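Local coordinates for protein response regulator aspartate phosphatase I (Bacillus subtilis subsp. subtilis, PDB 4I1A) that dephosphorylates the sporulation phosphotransferase Spo0F and activates excision and transfer of the mobile element ICEBs1 by inactivating its repressor ImmR, at residues Y279-R290 and F305-F313. Residues are numbered along the deposited sequence; the frame is centred on the assembly and turned at random.
Sequences YNVALIYFRKGR and FKILEGLFF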
loop_
_atom_site.group_PDB
_atom_site.type_symbol
_atom_site.label_atom_id
_atom_site.label_comp_id
_atom_site.label_asym_id
_atom_site.label_seq_id
_atom_site.Cartn_x
_atom_site.Cartn_y
_atom_site.Cartn_z
ATOM N N TYR A 279 21.746 8.577 9.601
ATOM C CA TYR A 279 21.897 9.216 8.293
ATOM C C TYR A 279 22.894 8.511 7.383
ATOM O O TYR A 279 22.742 8.512 6.167
ATOM C CB TYR A 279 22.266 10.699 8.469
ATOM C CG TYR A 279 21.169 11.500 9.152
ATOM C CD1 TYR A 279 19.850 11.437 8.703
ATOM C CD2 TYR A 279 21.444 12.291 10.263
ATOM C CE1 TYR A 279 18.841 12.165 9.332
ATOM C CE2 TYR A 279 20.449 13.009 10.895
ATOM C CZ TYR A 279 19.151 12.945 10.428
ATOM O OH TYR A 279 18.161 13.666 11.060
ATOM N N ASN A 280 23.905 7.890 7.975
ATOM C CA ASN A 280 24.911 7.182 7.192
ATOM C C ASN A 280 24.432 5.861 6.611
ATOM O O ASN A 280 24.667 5.572 5.448
ATOM C CB ASN A 280 26.173 6.982 8.020
ATOM C CG ASN A 280 26.931 8.264 8.202
ATOM O OD1 ASN A 280 27.189 8.982 7.232
ATOM N ND2 ASN A 280 27.269 8.583 9.451
ATOM N N VAL A 281 23.763 5.064 7.428
ATOM C CA VAL A 281 23.179 3.818 6.967
ATOM C C VAL A 281 22.018 4.082 5.995
ATOM O O VAL A 281 21.787 3.321 5.045
ATOM C CB VAL A 281 22.706 2.977 8.171
ATOM C CG1 VAL A 281 21.823 1.803 7.731
ATOM C CG2 VAL A 281 23.914 2.489 8.965
ATOM N N ALA A 282 21.299 5.172 6.230
ATOM C CA ALA A 282 20.149 5.506 5.407
ATOM C C ALA A 282 20.626 5.886 4.014
ATOM O O ALA A 282 19.996 5.532 3.012
ATOM C CB ALA A 282 19.327 6.669 6.048
ATOM N N LEU A 283 21.750 6.599 3.965
ATOM C CA LEU A 283 22.323 7.087 2.711
ATOM C C LEU A 283 22.721 5.931 1.788
ATOM O O LEU A 283 22.739 6.053 0.564
ATOM C CB LEU A 283 23.537 7.966 3.013
ATOM C CG LEU A 283 24.190 8.698 1.849
ATOM C CD1 LEU A 283 23.153 9.525 1.119
ATOM C CD2 LEU A 283 25.361 9.567 2.336
ATOM N N ILE A 284 23.030 4.794 2.391
ATOM C CA ILE A 284 23.363 3.600 1.634
ATOM C C ILE A 284 22.118 3.016 0.956
ATOM O O ILE A 284 22.159 2.645 -0.220
ATOM C CB ILE A 284 24.035 2.573 2.550
ATOM C CG1 ILE A 284 25.471 3.023 2.829
ATOM C CG2 ILE A 284 23.961 1.181 1.945
ATOM C CD1 ILE A 284 26.099 2.383 4.033
ATOM N N TYR A 285 21.009 2.960 1.691
ATOM C CA TYR A 285 19.750 2.481 1.127
ATOM C C TYR A 285 19.149 3.519 0.180
ATOM O O TYR A 285 18.426 3.174 -0.754
ATOM C CB TYR A 285 18.759 2.103 2.238
ATOM C CG TYR A 285 19.191 0.884 3.028
ATOM C CD1 TYR A 285 19.206 -0.377 2.441
ATOM C CD2 TYR A 285 19.588 0.990 4.357
ATOM C CE1 TYR A 285 19.615 -1.498 3.157
ATOM C CE2 TYR A 285 19.993 -0.124 5.079
ATOM C CZ TYR A 285 20.002 -1.364 4.476
ATOM O OH TYR A 285 20.395 -2.477 5.190
ATOM N N PHE A 286 19.453 4.789 0.432
ATOM C CA PHE A 286 19.048 5.878 -0.452
ATOM C C PHE A 286 19.662 5.743 -1.849
ATOM O O PHE A 286 18.938 5.773 -2.840
ATOM C CB PHE A 286 19.421 7.239 0.156
ATOM C CG PHE A 286 19.232 8.399 -0.787
ATOM C CD1 PHE A 286 17.972 8.958 -0.976
ATOM C CD2 PHE A 286 20.314 8.933 -1.484
ATOM C CE1 PHE A 286 17.792 10.028 -1.857
ATOM C CE2 PHE A 286 20.147 10.002 -2.369
ATOM C CZ PHE A 286 18.879 10.549 -2.559
ATOM N N ARG A 287 20.986 5.591 -1.927
ATOM C CA ARG A 287 21.666 5.484 -3.228
ATOM C C ARG A 287 21.256 4.230 -3.968
ATOM O O ARG A 287 21.179 4.218 -5.195
ATOM C CB ARG A 287 23.196 5.497 -3.085
ATOM C CG ARG A 287 23.750 6.778 -2.476
ATOM C CD ARG A 287 25.234 6.627 -2.185
ATOM N NE ARG A 287 25.881 7.896 -1.855
ATOM C CZ ARG A 287 26.673 8.082 -0.801
ATOM N NH1 ARG A 287 26.906 7.080 0.040
ATOM N NH2 ARG A 287 27.230 9.267 -0.587
ATOM N N LYS A 288 21.013 3.169 -3.213
ATOM C CA LYS A 288 20.686 1.888 -3.806
ATOM C C LYS A 288 19.259 1.931 -4.379
ATOM O O LYS A 288 19.001 1.458 -5.486
ATOM C CB LYS A 288 20.864 0.772 -2.767
ATOM C CG LYS A 288 20.408 -0.608 -3.204
ATOM C CD LYS A 288 21.234 -1.703 -2.520
ATOM C CE LYS A 288 21.452 -1.442 -1.024
ATOM N NZ LYS A 288 22.593 -2.259 -0.479
ATOM N N GLY A 289 18.344 2.539 -3.639
ATOM C CA GLY A 289 16.957 2.627 -4.070
ATOM C C GLY A 289 16.750 3.611 -5.202
ATOM O O GLY A 289 16.073 3.322 -6.188
ATOM N N ARG A 290 17.343 4.784 -5.047
ATOM C CA ARG A 290 17.335 5.816 -6.073
ATOM C C ARG A 290 17.858 5.292 -7.405
ATOM O O ARG A 290 17.404 5.720 -8.465
ATOM C CB ARG A 290 18.187 6.987 -5.593
ATOM C CG ARG A 290 18.314 8.136 -6.546
ATOM C CD ARG A 290 19.760 8.548 -6.581
ATOM N NE ARG A 290 19.953 9.949 -6.254
ATOM C CZ ARG A 290 21.120 10.464 -5.895
ATOM N NH1 ARG A 290 22.187 9.678 -5.812
ATOM N NH2 ARG A 290 21.221 11.760 -5.615
ATOM N N PHE A 305 12.254 9.489 -3.786
ATOM C CA PHE A 305 13.646 9.581 -3.308
ATOM C C PHE A 305 14.164 11.023 -3.309
ATOM O O PHE A 305 14.876 11.431 -2.391
ATOM C CB PHE A 305 14.584 8.649 -4.080
ATOM C CG PHE A 305 14.529 7.225 -3.608
ATOM C CD1 PHE A 305 15.058 6.869 -2.370
ATOM C CD2 PHE A 305 13.912 6.243 -4.377
ATOM C CE1 PHE A 305 14.990 5.550 -1.916
ATOM C CE2 PHE A 305 13.846 4.922 -3.929
ATOM C CZ PHE A 305 14.390 4.577 -2.703
ATOM N N LYS A 306 13.742 11.812 -4.295
ATOM C CA LYS A 306 14.099 13.236 -4.331
ATOM C C LYS A 306 13.594 14.030 -3.120
ATOM O O LYS A 306 14.224 15.012 -2.709
ATOM C CB LYS A 306 13.664 13.905 -5.643
ATOM C CG LYS A 306 14.318 13.318 -6.896
ATOM C CD LYS A 306 15.816 13.025 -6.690
ATOM C CE LYS A 306 16.335 11.912 -7.626
ATOM N NZ LYS A 306 15.649 10.583 -7.416
ATOM N N ILE A 307 12.468 13.610 -2.548
ATOM C CA ILE A 307 11.962 14.239 -1.328
ATOM C C ILE A 307 12.878 13.918 -0.145
ATOM O O ILE A 307 13.264 14.812 0.615
ATOM C CB ILE A 307 10.517 13.794 -0.981
ATOM C CG1 ILE A 307 9.527 14.282 -2.049
ATOM C CG2 ILE A 307 10.109 14.317 0.415
ATOM C CD1 ILE A 307 8.120 13.663 -1.892
ATOM N N LEU A 308 13.241 12.644 -0.003
ATOM C CA LEU A 308 14.189 12.241 1.027
ATOM C C LEU A 308 15.525 12.977 0.844
ATOM O O LEU A 308 16.117 13.469 1.808
ATOM C CB LEU A 308 14.411 10.727 0.974
ATOM C CG LEU A 308 13.217 9.828 1.310
ATOM C CD1 LEU A 308 13.705 8.411 1.508
ATOM C CD2 LEU A 308 12.400 10.321 2.544
ATOM N N GLU A 309 15.981 13.063 -0.404
ATOM C CA GLU A 309 17.221 13.750 -0.714
ATOM C C GLU A 309 17.208 15.203 -0.270
ATOM O O GLU A 309 18.175 15.693 0.330
ATOM C CB GLU A 309 17.515 13.695 -2.210
ATOM C CG GLU A 309 18.879 14.287 -2.555
ATOM C CD GLU A 309 19.173 14.214 -4.043
ATOM O OE1 GLU A 309 18.329 13.654 -4.782
ATOM O OE2 GLU A 309 20.238 14.723 -4.469
ATOM N N GLY A 310 16.114 15.899 -0.567
ATOM C CA GLY A 310 16.021 17.308 -0.215
ATOM C C GLY A 310 15.911 17.468 1.290
ATOM O O GLY A 310 16.420 18.420 1.860
ATOM N N LEU A 311 15.227 16.520 1.919
ATOM C CA LEU A 311 15.052 16.479 3.363
ATOM C C LEU A 311 16.357 16.122 4.079
ATOM O O LEU A 311 16.715 16.766 5.055
ATOM C CB LEU A 311 13.984 15.424 3.687
ATOM C CG LEU A 311 12.727 15.700 4.516
ATOM C CD1 LEU A 311 12.231 17.122 4.401
ATOM C CD2 LEU A 311 11.651 14.719 4.088
ATOM N N PHE A 312 17.070 15.094 3.611
ATOM C CA PHE A 312 18.162 14.525 4.419
ATOM C C PHE A 312 19.559 14.501 3.797
ATOM O O PHE A 312 20.556 14.550 4.525
ATOM C CB PHE A 312 17.819 13.083 4.858
ATOM C CG PHE A 312 16.522 12.963 5.631
ATOM C CD1 PHE A 312 16.384 13.544 6.885
ATOM C CD2 PHE A 312 15.452 12.258 5.111
ATOM C CE1 PHE A 312 15.192 13.438 7.592
ATOM C CE2 PHE A 312 14.263 12.153 5.814
ATOM C CZ PHE A 312 14.138 12.740 7.064
ATOM N N PHE A 313 19.638 14.383 2.473
ATOM C CA PHE A 313 20.889 13.963 1.832
ATOM C C PHE A 313 21.533 14.986 0.884
ATOM O O PHE A 313 22.402 14.652 0.079
ATOM C CB PHE A 313 20.667 12.619 1.131
ATOM C CG PHE A 313 20.184 11.536 2.062
ATOM C CD1 PHE A 313 20.886 11.238 3.225
ATOM C CD2 PHE A 313 19.016 10.844 1.793
ATOM C CE1 PHE A 313 20.442 10.247 4.088
ATOM C CE2 PHE A 313 18.556 9.846 2.660
ATOM C CZ PHE A 313 19.267 9.547 3.800
#
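Arg-290 and Glu-309 form a salt bridge across the two helices, NH2 to OE2 at 3.3 Å. The hydrogen bond within it is weak and bent, with 123° at the hydrogen. Glu-309 OE2 meets the edge of the guanidinium, but the carboxylate is turned steeply from the guanidinium plane. Phe-286 CE2 packs against one face of the guanidinium, over its centre. Lys-306 NZ comes close to Arg-290, a like charge, and hydrogen-bonds to Ser-302 O on its own helix.

Inward, the contact is aromatic. Phe-286 has CG anti to the backbone N (chi1 171°), which carries its ring across to helix 305-313. There Phe-286 CZ touches Glu-309 CB at 3.4 Å, and the ring edge faces Phe-305 O. Phe-313 CD2 sits over one face of the same ring, 3.5 Å from Phe-286 CD1. Phe-313 is a knob in a hole formed by Tyr-279, Ala-282, Leu-283 and Phe-286. Leu-283 CD1 reaches Phe-313 CD1 at 3.5 Å.

Back at the Arg-290 end, Phe-305 lays a ring face on the backbone of Gly-289 and Arg-290, with Phe-305 CE2 3.4 Å from Gly-289 C. Phe-267 of helix 261-275 meets Phe-305 edge-to-face. Replacing Phe-305 with an alanine removes the ring, which would probably open a gap over the Gly-289 backbone and leave Phe-267 without its edge-to-face partner.

The helices run nearly antiparallel, at 148°, as the hairpin of the predicted fifth TPR. The chemistry implies cohesion mainly through rings, with one salt bridge at the margin, whose hydrogen bond is weak.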